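Local coordinates for protein putative rhamnosidase (Streptomyces avermitilis, PDB 3W5M) that hydrolyses terminal non-reducing alpha-L-rhamnose residues from rhamnosides such as naringin, rutin, hesperidin and gum arabic, and binds L-rhamnose through a calcium-dependent carbohydrate-binding module, at residues 122-127 with 396-401; 298-303 with 376-381; 304-309 with 453-458; 352-357 with 467-472. All coordinates share one frame; numbering follows the deposited sequence.

Contact 1: residues 122-127 with 396-401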
loop_
_atom_site.group_PDB
_atom_site.type_symbol
_atom_site.label_atom_id
_atom_site.label_comp_id
_atom_site.label_asym_id
_atom_site.label_seq_id
_atom_site.Cartn_x
_atom_site.Cartn_y
_atom_site.Cartn_z
ATOM N N TRP A 122 12.671 23.418 -3.970
ATOM C CA TRP A 122 12.301 22.628 -2.807
ATOM C C TRP A 122 12.365 23.488 -1.563
ATOM O O TRP A 122 13.388 24.126 -1.293
ATOM C CB TRP A 122 13.240 21.450 -2.656
ATOM C CG TRP A 122 13.063 20.423 -3.711
ATOM C CD1 TRP A 122 13.803 20.277 -4.882
ATOM C CD2 TRP A 122 12.096 19.382 -3.712
ATOM N NE1 TRP A 122 13.334 19.198 -5.596
ATOM C CE2 TRP A 122 12.303 18.617 -4.893
ATOM C CE3 TRP A 122 11.064 19.009 -2.825
ATOM C CZ2 TRP A 122 11.510 17.518 -5.216
ATOM C CZ3 TRP A 122 10.275 17.909 -3.162
ATOM C CH2 TRP A 122 10.505 17.183 -4.341
ATOM N N ILE A 123 11.288 23.489 -0.773
ATOM C CA ILE A 123 11.294 24.230 0.478
ATOM C C ILE A 123 10.836 23.378 1.663
ATOM O O ILE A 123 10.025 22.446 1.511
ATOM C CB ILE A 123 10.438 25.507 0.424
ATOM C CG1 ILE A 123 8.964 25.167 0.127
ATOM C CG2 ILE A 123 11.023 26.541 -0.542
ATOM C CD1 ILE A 123 8.050 26.378 0.193
ATOM N N SER A 124 11.319 23.756 2.846
ATOM C CA SER A 124 11.012 23.080 4.117
ATOM C C SER A 124 10.664 24.136 5.155
ATOM O O SER A 124 11.107 25.277 5.035
ATOM C CB SER A 124 12.243 22.350 4.628
ATOM O OG SER A 124 12.471 21.128 3.961
ATOM N N ALA A 125 9.912 23.754 6.191
ATOM C CA ALA A 125 9.775 24.618 7.369
ATOM C C ALA A 125 11.154 24.734 8.052
ATOM O O ALA A 125 11.964 23.804 7.948
ATOM C CB ALA A 125 8.754 24.041 8.334
ATOM N N PRO A 126 11.431 25.871 8.732
ATOM C CA PRO A 126 12.745 26.064 9.362
ATOM C C PRO A 126 12.954 25.181 10.600
ATOM O O PRO A 126 11.991 24.557 11.080
ATOM C CB PRO A 126 12.717 27.554 9.728
ATOM C CG PRO A 126 11.275 27.807 10.018
ATOM C CD PRO A 126 10.548 27.034 8.961
ATOM N N ALA A 127 14.189 25.137 11.106
ATOM C CA ALA A 127 14.600 24.217 12.179
ATOM C C ALA A 127 13.742 24.238 13.462
ATOM O O ALA A 127 13.468 23.177 14.023
ATOM C CB ALA A 127 16.084 24.394 12.513
ATOM N N ARG A 396 13.971 15.814 7.206
ATOM C CA ARG A 396 12.942 16.858 7.217
ATOM C C ARG A 396 12.174 16.778 5.925
ATOM O O ARG A 396 12.782 16.621 4.843
ATOM C CB ARG A 396 13.568 18.256 7.284
ATOM C CG ARG A 396 14.208 18.596 8.614
ATOM C CD ARG A 396 15.164 19.767 8.486
ATOM N NE ARG A 396 16.451 19.438 9.097
ATOM C CZ ARG A 396 17.456 18.849 8.451
ATOM N NH1 ARG A 396 17.331 18.538 7.169
ATOM N NH2 ARG A 396 18.593 18.579 9.080
ATOM N N PRO A 397 10.844 16.935 6.003
ATOM C CA PRO A 397 10.132 16.951 4.730
ATOM C C PRO A 397 10.231 18.253 3.932
ATOM O O PRO A 397 10.448 19.354 4.483
ATOM C CB PRO A 397 8.675 16.633 5.134
ATOM C CG PRO A 397 8.580 17.061 6.540
ATOM C CD PRO A 397 9.937 16.855 7.155
ATOM N N ALA A 398 10.061 18.115 2.627
ATOM C CA ALA A 398 10.159 19.223 1.712
ATOM C C ALA A 398 9.037 19.216 0.681
ATOM O O ALA A 398 8.534 18.163 0.316
ATOM C CB ALA A 398 11.542 19.219 1.023
ATOM N N LEU A 399 8.665 20.410 0.233
ATOM C CA LEU A 399 7.589 20.654 -0.744
ATOM C C LEU A 399 8.146 21.229 -2.049
ATOM O O LEU A 399 9.013 22.107 -2.030
ATOM C CB LEU A 399 6.580 21.666 -0.155
ATOM C CG LEU A 399 5.439 22.099 -1.075
ATOM C CD1 LEU A 399 4.416 21.000 -1.334
ATOM C CD2 LEU A 399 4.758 23.365 -0.534
ATOM N N LEU A 400 7.586 20.796 -3.176
ATOM C CA LEU A 400 7.839 21.423 -4.467
ATOM C C LEU A 400 6.486 21.751 -5.094
ATOM O O LEU A 400 5.620 20.879 -5.243
ATOM C CB LEU A 400 8.656 20.481 -5.374
ATOM C CG LEU A 400 9.162 21.067 -6.697
ATOM C CD1 LEU A 400 10.308 22.034 -6.403
ATOM C CD2 LEU A 400 9.631 19.960 -7.618
ATOM N N ALA A 401 6.254 23.026 -5.408
ATOM C CA ALA A 401 4.938 23.395 -5.983
ATOM C C ALA A 401 5.078 24.458 -7.072
ATOM O O ALA A 401 5.864 25.399 -6.920
ATOM C CB ALA A 401 4.000 23.885 -4.883
HETATM O O HOH W 1 9.092 21.029 6.162
#

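Contact 2: residues 298-303 with 376-381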
loop_
_atom_site.group_PDB
_atom_site.type_symbol
_atom_site.label_atom_id
_atom_site.label_comp_id
_atom_site.label_asym_id
_atom_site.label_seq_id
_atom_site.Cartn_x
_atom_site.Cartn_y
_atom_site.Cartn_z
ATOM N N VAL A 298 13.002 12.694 17.999
ATOM C CA VAL A 298 12.400 12.757 16.665
ATOM C C VAL A 298 11.166 13.672 16.700
ATOM O O VAL A 298 10.330 13.532 17.566
ATOM C CB VAL A 298 12.003 11.352 16.187
ATOM C CG1 VAL A 298 11.247 11.422 14.854
ATOM C CG2 VAL A 298 13.245 10.477 16.055
ATOM N N ALA A 299 11.070 14.618 15.783
ATOM C CA ALA A 299 9.858 15.424 15.694
ATOM C C ALA A 299 9.193 15.046 14.373
ATOM O O ALA A 299 9.862 14.803 13.383
ATOM C CB ALA A 299 10.178 16.915 15.744
ATOM N N SER A 300 7.877 14.962 14.366
ATOM C CA SER A 300 7.180 14.540 13.177
ATOM C C SER A 300 6.011 15.462 12.858
ATOM O O SER A 300 4.979 14.989 12.434
ATOM C CB SER A 300 6.671 13.110 13.380
ATOM O OG SER A 300 7.757 12.202 13.514
ATOM N N ALA A 301 6.167 16.775 13.036
ATOM C CA ALA A 301 5.024 17.662 12.827
ATOM C C ALA A 301 4.700 17.738 11.332
ATOM O O ALA A 301 5.582 17.473 10.502
ATOM C CB ALA A 301 5.322 19.050 13.379
ATOM N N ALA A 302 3.434 18.028 11.005
ATOM C CA ALA A 302 3.002 18.397 9.643
ATOM C C ALA A 302 2.820 19.874 9.677
ATOM O O ALA A 302 1.761 20.361 10.101
ATOM C CB ALA A 302 1.697 17.745 9.260
ATOM N N ASN A 303 3.862 20.601 9.303
ATOM C CA ASN A 303 3.808 22.081 9.378
ATOM C C ASN A 303 2.996 22.739 8.293
ATOM O O ASN A 303 2.736 22.151 7.259
ATOM C CB ASN A 303 5.230 22.658 9.377
ATOM C CG ASN A 303 5.997 22.338 10.652
ATOM O OD1 ASN A 303 5.650 22.785 11.729
ATOM N ND2 ASN A 303 7.045 21.546 10.530
ATOM N N VAL A 376 2.782 19.987 5.137
ATOM C CA VAL A 376 3.927 19.145 4.721
ATOM C C VAL A 376 4.337 18.218 5.870
ATOM O O VAL A 376 4.744 18.700 6.924
ATOM C CB VAL A 376 5.139 20.012 4.322
ATOM C CG1 VAL A 376 6.262 19.079 3.817
ATOM C CG2 VAL A 376 4.726 21.019 3.280
ATOM N N ALA A 377 4.255 16.890 5.666
ATOM C CA ALA A 377 4.461 15.905 6.750
ATOM C C ALA A 377 5.577 14.919 6.415
ATOM O O ALA A 377 5.937 14.810 5.265
ATOM C CB ALA A 377 3.169 15.086 6.969
ATOM N N PRO A 378 6.075 14.165 7.413
ATOM C CA PRO A 378 7.189 13.192 7.173
ATOM C C PRO A 378 6.916 12.016 6.235
ATOM O O PRO A 378 7.804 11.684 5.438
ATOM C CB PRO A 378 7.519 12.679 8.588
ATOM C CG PRO A 378 6.967 13.743 9.513
ATOM C CD PRO A 378 5.721 14.225 8.846
ATOM N N GLY A 379 5.742 11.355 6.336
ATOM C CA GLY A 379 5.396 10.222 5.452
ATOM C C GLY A 379 6.430 9.104 5.471
ATOM O O GLY A 379 7.028 8.811 6.505
ATOM N N TRP A 380 6.649 8.491 4.312
ATOM C CA TRP A 380 7.632 7.426 4.177
ATOM C C TRP A 380 9.031 8.003 4.049
ATOM O O TRP A 380 10.022 7.343 4.385
ATOM C CB TRP A 380 7.362 6.625 2.898
ATOM C CG TRP A 380 6.140 5.768 2.902
ATOM C CD1 TRP A 380 6.020 4.479 3.397
ATOM C CD2 TRP A 380 4.883 6.101 2.346
ATOM N NE1 TRP A 380 4.748 4.017 3.170
ATOM C CE2 TRP A 380 4.030 4.987 2.530
ATOM C CE3 TRP A 380 4.371 7.254 1.734
ATOM C CZ2 TRP A 380 2.684 4.987 2.120
ATOM C CZ3 TRP A 380 3.039 7.242 1.290
ATOM C CH2 TRP A 380 2.210 6.119 1.495
ATOM N N TYR A 381 9.119 9.231 3.554
ATOM C CA TYR A 381 10.407 9.882 3.362
ATOM C C TYR A 381 11.183 10.045 4.700
ATOM O O TYR A 381 12.369 9.756 4.775
ATOM C CB TYR A 381 10.187 11.226 2.681
ATOM C CG TYR A 381 11.475 11.959 2.446
ATOM C CD1 TYR A 381 12.285 11.639 1.355
ATOM C CD2 TYR A 381 11.883 12.948 3.332
ATOM C CE1 TYR A 381 13.487 12.307 1.152
ATOM C CE2 TYR A 381 13.078 13.625 3.146
ATOM C CZ TYR A 381 13.871 13.296 2.045
ATOM O OH TYR A 381 15.070 13.962 1.878
HETATM O O HOH W 2 7.137 19.916 7.814
#

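Contact 3: residues 304-309 with 453-458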
loop_
_atom_site.group_PDB
_atom_site.type_symbol
_atom_site.label_atom_id
_atom_site.label_comp_id
_atom_site.label_asym_id
_atom_site.label_seq_id
_atom_site.Cartn_x
_atom_site.Cartn_y
_atom_site.Cartn_z
ATOM N N GLN A 304 2.581 23.986 8.530
ATOM C CA GLN A 304 1.897 24.783 7.539
ATOM C C GLN A 304 2.844 25.713 6.773
ATOM O O GLN A 304 3.667 26.383 7.377
ATOM C CB GLN A 304 0.832 25.626 8.240
ATOM C CG GLN A 304 -0.241 24.762 8.915
ATOM C CD GLN A 304 -1.285 25.596 9.646
ATOM O OE1 GLN A 304 -1.043 26.766 10.021
ATOM N NE2 GLN A 304 -2.435 24.986 9.906
ATOM N N LEU A 305 2.727 25.722 5.449
ATOM C CA LEU A 305 3.535 26.601 4.584
ATOM C C LEU A 305 2.591 27.404 3.707
ATOM O O LEU A 305 1.569 26.889 3.263
ATOM C CB LEU A 305 4.517 25.774 3.750
ATOM C CG LEU A 305 5.770 25.211 4.433
ATOM C CD1 LEU A 305 5.499 24.157 5.486
ATOM C CD2 LEU A 305 6.610 24.555 3.328
ATOM N N ARG A 306 2.883 28.683 3.472
ATOM C CA ARG A 306 1.954 29.477 2.674
ATOM C C ARG A 306 2.651 30.611 1.968
ATOM O O ARG A 306 3.734 31.035 2.385
ATOM C CB ARG A 306 0.825 30.094 3.530
ATOM C CG ARG A 306 1.308 31.202 4.463
ATOM C CD ARG A 306 0.176 31.697 5.383
ATOM N NE ARG A 306 -1.073 32.012 4.678
ATOM C CZ ARG A 306 -1.392 33.198 4.163
ATOM N NH1 ARG A 306 -0.525 34.201 4.206
ATOM N NH2 ARG A 306 -2.570 33.359 3.576
ATOM N N HIS A 307 1.970 31.104 0.945
ATOM C CA HIS A 307 2.427 32.212 0.133
ATOM C C HIS A 307 1.230 32.972 -0.431
ATOM O O HIS A 307 0.377 32.375 -1.106
ATOM C CB HIS A 307 3.257 31.657 -1.005
ATOM C CG HIS A 307 3.742 32.694 -1.969
ATOM N ND1 HIS A 307 4.497 33.780 -1.581
ATOM C CD2 HIS A 307 3.608 32.788 -3.312
ATOM C CE1 HIS A 307 4.803 34.507 -2.644
ATOM N NE2 HIS A 307 4.263 33.935 -3.705
ATOM N N GLU A 308 1.180 34.288 -0.184
ATOM C CA GLU A 308 0.215 35.155 -0.888
ATOM C C GLU A 308 0.838 35.834 -2.102
ATOM O O GLU A 308 2.053 36.106 -2.118
ATOM C CB GLU A 308 -0.414 36.201 0.044
ATOM C CG GLU A 308 -1.373 35.556 1.045
ATOM C CD GLU A 308 -2.157 36.561 1.890
ATOM O OE1 GLU A 308 -2.600 37.598 1.339
ATOM O OE2 GLU A 308 -2.334 36.295 3.110
ATOM N N PHE A 309 0.012 36.067 -3.109
ATOM C CA PHE A 309 0.441 36.673 -4.362
ATOM C C PHE A 309 -0.752 37.327 -5.048
ATOM O O PHE A 309 -1.920 37.004 -4.768
ATOM C CB PHE A 309 1.097 35.619 -5.289
ATOM C CG PHE A 309 0.222 34.416 -5.545
ATOM C CD1 PHE A 309 0.110 33.401 -4.588
ATOM C CD2 PHE A 309 -0.521 34.320 -6.710
ATOM C CE1 PHE A 309 -0.718 32.320 -4.822
ATOM C CE2 PHE A 309 -1.343 33.229 -6.961
ATOM C CZ PHE A 309 -1.451 32.232 -6.004
ATOM N N PHE A 453 -4.515 37.140 5.084
ATOM C CA PHE A 453 -4.140 36.548 6.380
ATOM C C PHE A 453 -2.899 37.209 6.975
ATOM O O PHE A 453 -1.942 37.501 6.278
ATOM C CB PHE A 453 -3.950 35.010 6.234
ATOM C CG PHE A 453 -3.503 34.318 7.492
ATOM C CD1 PHE A 453 -4.423 33.969 8.482
ATOM C CD2 PHE A 453 -2.164 33.993 7.684
ATOM C CE1 PHE A 453 -4.003 33.339 9.652
ATOM C CE2 PHE A 453 -1.729 33.357 8.851
ATOM C CZ PHE A 453 -2.650 33.032 9.843
ATOM N N ASP A 454 -2.914 37.452 8.280
ATOM C CA ASP A 454 -1.775 38.074 8.943
ATOM C C ASP A 454 -0.744 37.028 9.363
ATOM O O ASP A 454 -0.892 36.418 10.433
ATOM C CB ASP A 454 -2.261 38.888 10.164
ATOM C CG ASP A 454 -1.119 39.558 10.937
ATOM O OD1 ASP A 454 0.051 39.535 10.500
ATOM O OD2 ASP A 454 -1.400 40.116 12.015
ATOM N N ASP A 455 0.292 36.825 8.536
ATOM C CA ASP A 455 1.371 35.878 8.843
ATOM C C ASP A 455 2.714 36.511 9.261
ATOM O O ASP A 455 3.778 35.894 9.116
ATOM C CB ASP A 455 1.564 34.854 7.689
ATOM C CG ASP A 455 2.041 35.487 6.365
ATOM O OD1 ASP A 455 2.285 36.721 6.325
ATOM O OD2 ASP A 455 2.185 34.729 5.354
ATOM N N ARG A 456 2.680 37.722 9.808
ATOM C CA ARG A 456 3.930 38.415 10.165
ATOM C C ARG A 456 4.776 37.680 11.207
ATOM O O ARG A 456 5.997 37.819 11.213
ATOM C CB ARG A 456 3.654 39.856 10.598
ATOM C CG ARG A 456 3.726 40.870 9.461
ATOM C CD ARG A 456 2.622 41.914 9.576
ATOM N NE ARG A 456 2.437 42.378 10.955
ATOM C CZ ARG A 456 1.287 42.816 11.468
ATOM N NH1 ARG A 456 0.184 42.865 10.732
ATOM N NH2 ARG A 456 1.243 43.203 12.733
ATOM N N ALA A 457 4.127 36.902 12.074
ATOM C CA ALA A 457 4.827 36.093 13.075
ATOM C C ALA A 457 5.047 34.625 12.656
ATOM O O ALA A 457 5.475 33.807 13.460
ATOM C CB ALA A 457 4.113 36.166 14.412
ATOM N N TRP A 458 4.726 34.296 11.409
ATOM C CA TRP A 458 5.201 33.042 10.798
ATOM C C TRP A 458 6.709 33.141 10.481
ATOM O O TRP A 458 7.279 34.237 10.503
ATOM C CB TRP A 458 4.367 32.745 9.554
ATOM C CG TRP A 458 2.972 32.264 9.857
ATOM C CD1 TRP A 458 2.119 32.735 10.838
ATOM C CD2 TRP A 458 2.246 31.255 9.152
ATOM N NE1 TRP A 458 0.933 32.047 10.794
ATOM C CE2 TRP A 458 0.982 31.136 9.770
ATOM C CE3 TRP A 458 2.553 30.415 8.073
ATOM C CZ2 TRP A 458 0.022 30.216 9.342
ATOM C CZ3 TRP A 458 1.608 29.500 7.656
ATOM C CH2 TRP A 458 0.338 29.415 8.287
HETATM O O HOH W 3 2.775 35.518 2.033
#

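Contact 4: residues 352-357 with 467-472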
loop_
_atom_site.group_PDB
_atom_site.type_symbol
_atom_site.label_atom_id
_atom_site.label_comp_id
_atom_site.label_asym_id
_atom_site.label_seq_id
_atom_site.Cartn_x
_atom_site.Cartn_y
_atom_site.Cartn_z
ATOM N N LYS A 352 15.913 7.802 -6.324
ATOM C CA LYS A 352 15.815 7.557 -7.760
ATOM C C LYS A 352 14.690 8.309 -8.437
ATOM O O LYS A 352 14.856 8.783 -9.569
ATOM C CB LYS A 352 15.711 6.054 -8.044
ATOM C CG LYS A 352 16.984 5.322 -7.615
ATOM C CD LYS A 352 17.026 3.903 -8.123
ATOM C CE LYS A 352 18.365 3.267 -7.802
ATOM N NZ LYS A 352 18.454 1.962 -8.513
ATOM N N ARG A 353 13.543 8.421 -7.767
ATOM C CA ARG A 353 12.410 9.106 -8.393
ATOM C C ARG A 353 11.416 9.564 -7.324
ATOM O O ARG A 353 11.309 8.960 -6.229
ATOM C CB ARG A 353 11.715 8.212 -9.431
ATOM C CG ARG A 353 10.911 7.061 -8.825
ATOM C CD ARG A 353 10.351 6.092 -9.861
ATOM N NE ARG A 353 11.453 5.355 -10.498
ATOM C CZ ARG A 353 11.809 5.505 -11.773
ATOM N NH1 ARG A 353 11.127 6.337 -12.577
ATOM N NH2 ARG A 353 12.848 4.820 -12.251
ATOM N N VAL A 354 10.741 10.664 -7.626
ATOM C CA VAL A 354 9.580 11.073 -6.846
ATOM C C VAL A 354 8.453 11.323 -7.857
ATOM O O VAL A 354 8.696 11.780 -8.968
ATOM C CB VAL A 354 9.874 12.291 -5.944
ATOM C CG1 VAL A 354 10.099 13.562 -6.748
ATOM C CG2 VAL A 354 8.762 12.473 -4.881
ATOM N N GLN A 355 7.217 11.031 -7.471
ATOM C CA GLN A 355 6.090 11.186 -8.396
ATOM C C GLN A 355 5.401 12.523 -8.103
ATOM O O GLN A 355 5.286 12.891 -6.950
ATOM C CB GLN A 355 5.113 10.014 -8.245
ATOM C CG GLN A 355 5.749 8.696 -8.647
ATOM C CD GLN A 355 4.751 7.606 -8.996
ATOM O OE1 GLN A 355 4.598 7.211 -10.179
ATOM N NE2 GLN A 355 4.079 7.121 -7.992
ATOM N N TYR A 356 4.994 13.254 -9.135
ATOM C CA TYR A 356 4.244 14.530 -8.930
ATOM C C TYR A 356 2.796 14.389 -9.410
ATOM O O TYR A 356 2.443 13.488 -10.215
ATOM C CB TYR A 356 4.940 15.732 -9.617
ATOM C CG TYR A 356 4.801 15.760 -11.125
ATOM C CD1 TYR A 356 3.657 16.302 -11.742
ATOM C CD2 TYR A 356 5.813 15.239 -11.944
ATOM C CE1 TYR A 356 3.522 16.323 -13.126
ATOM C CE2 TYR A 356 5.702 15.282 -13.336
ATOM C CZ TYR A 356 4.562 15.816 -13.920
ATOM O OH TYR A 356 4.401 15.832 -15.285
ATOM N N GLN A 357 1.950 15.271 -8.883
ATOM C CA GLN A 357 0.506 15.276 -9.167
ATOM C C GLN A 357 0.162 16.545 -9.923
ATOM O O GLN A 357 0.834 17.565 -9.769
ATOM C CB GLN A 357 -0.336 15.204 -7.868
ATOM C CG GLN A 357 -0.136 13.943 -7.002
ATOM C CD GLN A 357 1.266 13.781 -6.463
ATOM O OE1 GLN A 357 1.772 14.650 -5.736
ATOM N NE2 GLN A 357 1.940 12.680 -6.862
ATOM N N ASP A 467 18.613 15.445 -0.461
ATOM C CA ASP A 467 19.077 14.971 -1.759
ATOM C C ASP A 467 17.947 15.126 -2.779
ATOM O O ASP A 467 16.792 14.830 -2.480
ATOM C CB ASP A 467 19.501 13.497 -1.670
ATOM C CG ASP A 467 20.665 13.276 -0.704
ATOM O OD1 ASP A 467 21.779 13.794 -0.958
ATOM O OD2 ASP A 467 20.465 12.576 0.311
ATOM N N VAL A 468 18.279 15.621 -3.964
ATOM C CA VAL A 468 17.320 15.801 -5.031
ATOM C C VAL A 468 17.117 14.454 -5.729
ATOM O O VAL A 468 18.103 13.829 -6.155
ATOM C CB VAL A 468 17.828 16.840 -6.071
ATOM C CG1 VAL A 468 16.856 16.959 -7.227
ATOM C CG2 VAL A 468 18.049 18.211 -5.433
ATOM N N PRO A 469 15.852 13.988 -5.849
ATOM C CA PRO A 469 15.586 12.765 -6.620
ATOM C C PRO A 469 16.111 12.901 -8.030
ATOM O O PRO A 469 15.987 13.973 -8.611
ATOM C CB PRO A 469 14.051 12.689 -6.691
ATOM C CG PRO A 469 13.568 13.533 -5.563
ATOM C CD PRO A 469 14.634 14.543 -5.225
ATOM N N GLU A 470 16.663 11.813 -8.575
ATOM C CA GLU A 470 17.160 11.786 -9.953
ATOM C C GLU A 470 16.104 12.166 -10.998
ATOM O O GLU A 470 16.403 12.851 -11.975
ATOM C CB GLU A 470 17.758 10.406 -10.271
ATOM C CG GLU A 470 19.084 10.153 -9.554
ATOM C CD GLU A 470 19.630 8.730 -9.716
ATOM O OE1 GLU A 470 19.434 8.101 -10.780
ATOM O OE2 GLU A 470 20.272 8.226 -8.765
ATOM N N GLN A 471 14.864 11.730 -10.783
ATOM C CA GLN A 471 13.779 11.953 -11.741
ATOM C C GLN A 471 12.545 12.432 -10.983
ATOM O O GLN A 471 12.284 11.953 -9.885
ATOM C CB GLN A 471 13.431 10.653 -12.431
ATOM C CG GLN A 471 14.581 9.980 -13.152
ATOM C CD GLN A 471 14.054 8.850 -13.990
ATOM O OE1 GLN A 471 13.200 9.053 -14.853
ATOM N NE2 GLN A 471 14.514 7.640 -13.709
ATOM N N ILE A 472 11.818 13.383 -11.565
ATOM C CA ILE A 472 10.508 13.807 -11.083
ATOM C C ILE A 472 9.531 13.415 -12.184
ATOM O O ILE A 472 9.602 13.930 -13.315
ATOM C CB ILE A 472 10.483 15.322 -10.795
ATOM C CG1 ILE A 472 11.641 15.688 -9.845
ATOM C CG2 ILE A 472 9.109 15.752 -10.259
ATOM C CD1 ILE A 472 11.808 17.176 -9.562
HETATM O O HOH W 4 16.184 7.157 -11.315
#

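Contact 1: residues 122-127 with 396-401
I123 and L399 face each other as an antiparallel hydrogen-bonded pair, a single bridge closed by two reciprocal backbone bonds. I123 N donates to L399 O at 2.9 Å and L399 N returns a bond to I123 O at 2.8 Å; both are nearly straight. One residue further on, the hydroxyl OG of S124 donates to P397 O at 2.7 Å, approaching from above the carbonyl plane, 41° out of it. The same carbonyl accepts from a water that in turn takes the N-H of A125, so two donors hold P397 O just beyond the bridge.

At the other end the contact is aromatic. The indole of W122 lies over L400, whose CB sits 3.7 Å from the centroid of the six-membered ring and only 9° off its normal, a CH-pi contact. CG of L400 stands anti to its backbone N (chi1 -172°), a setting that carries CD2 beneath the CE2 and CZ2 side of the indole while CD1 reaches W122 N. A398 CB meets the ring obliquely at CE3, 3.9 Å away, and A398 O lies in plane at the ring edge. On the other side of the bridge, I123 CG1 packs loosely on L399 CB.

Strand 123-124 is an edge strand of one sheet, paired there with strand 459-463, whereas strand 398-407 belongs to another. The bridge therefore stitches two sheets together, pairing buried backbone polar groups and leaving the apolar side chains to seal the join.

Contact 2: residues 298-303 with 376-381
V376 pairs with N303 through its backbone: V376 N donates to N303 O at 3.0 Å, with an N-H...O angle of 155°. The return bond, N303 N to V376 O, is weak, bent to 123°, and V376 O also receives the CA-H of A302 at 3.2 Å. A water bridges that carbonyl to ND2 of N303, whose direct partner is the carbonyl of L129.

At A377 the two backbones are closest, its CA 4.1 Å from that of A302, and the two methyl groups meet CB to CB at 3.8 Å beside F565. The N303-V376 bridge belongs to the antiparallel pairing of strands 303-311 and 368-377, adjacent in one antiparallel sheet; the pairing runs out here, since 298-302 is the loop leading into strand 303-311 and leans on strand 428-432 of a different sheet.

P378 follows the strand and has no N-H to offer, and its ring turns toward the loop. CD lies 3.6 Å from A301 O, while CG touches S300 CB at 3.9 Å and also nears the carbonyl O of S300. A glycine in place of P378 would probably open a gap beside S300 and A301 and set the chain free to turn before the helix. With G379, at positive phi, the chain swings away into helix 379-382.

Contact 3: residues 304-309 with 453-458
Q304 sets its CB and OE1 against the indole of W458, with OE1 3.5 Å from CH2 and the amide plane tilted 24° from the ring; OE1 itself is hydrogen-bonded to T445 OG1. Two residues on, R306 carries the charged core. Its CD lies over the W458 face, 3.8 Å from the six-membered ring centroid, a CH-pi contact, while the bend at chi3 (-49°) puts F453 CD2 over one face of the guanidinium, 3.6 Å above its plane, the ring itself being steeply tilted. In that plane NH1 donates to D455 OD2 at 3.0 Å, although the carboxylate is met from above, its plane turned 79° away. NE bonds to W448 O.

E308 completes the salt-bridge network: OE2 takes both NH1 and NH2 of R306, end-on, and also F453 N at 3.1 Å. Three donors on OE2 would be expected to stabilise its negative charge, and the end-on grip, with D455 on NH1, limits the guanidinium's rotation. OE1 is held by G452 N.

The loop 453-458, with a type I beta turn from D455 to W458, is thereby clamped over the face that carries Q304, R306 and E308. Strand 303-311 runs between 422-424 and 368-377 in an antiparallel sheet, and L305 points from its other face onto V376.

Contact 4: residues 352-357 with 467-472
V354 and P469 form the tight side of this contact, CG1 of the valine meeting CG of the proline at 3.7 Å on the face that carries V354 and I472. I472 joins them: its CG1 lies beside V354 CG1, and its CG2 sits 3.7 Å from CD2 of Y356, the two side chains crossing at about a right angle. CG of Y356 occupies the position between its backbone N and carbonyl carbon (chi1 74°), which brings CD2 of the ring against I472 CG2, an oblique approach; its hydroxyl is anchored by D21 and by L112 N. The backbone reinforces this side, with V354 N donating to Q471 O at 3.0 Å, and I472 CA making a CA-H...O contact with V354 O.

The end at K352 and E470, and the face carrying R353 and Q471, are looser and more exposed. Q471 N reaches K352 O only through a weak bond of 3.2 Å, bent to 127°. R353 and Q471 lie side by side, pointing the same way, yet their end groups do not bond: NH2 and NE2 stand 3.6 Å apart with planes 68° askew. A water links K352 O to Q471 NE2 instead, with a weak third bond to E470 OE1. The guanidinium turns to D670 of helix 658-671, to which NE makes a salt bridge. An alanine at R353 would probably leave the D670 carboxylate without this charged mate and the Q471 amide without its neighbour.

The pairing is parallel: strand 471-474 closes one edge of a mixed sheet beside strand 353-360, the sole parallel neighbours among its five strands, within the alpha-L-rhamnosidase N-terminal family domain, of the galactose-binding-like clan, consistent with a beta-sandwich (jelly-roll) fold.

Overall arrangement
All four contacts belong to one beta-rich region and lie away from the annotated rhamnose and calcium sites. Contact 1 is central: its centre is about 10 Å from that of contact 2, 14 Å from contact 4 and 15 Å from contact 3, and it touches each. P397 CB packs on V376 CG1 at 3.7 Å, I123 CD1 on L305 CD2 at 3.9 Å and L400 CD2 on I472 CD1 at 4.0 Å. Contacts 2 and 3 share neighbouring strands 303-311 and 368-377 and meet where V376 CG2 lies 3.9 Å from L305 CD1. Contacts 3 and 4 are farthest apart, about 27 Å between centres, joined through contact 1.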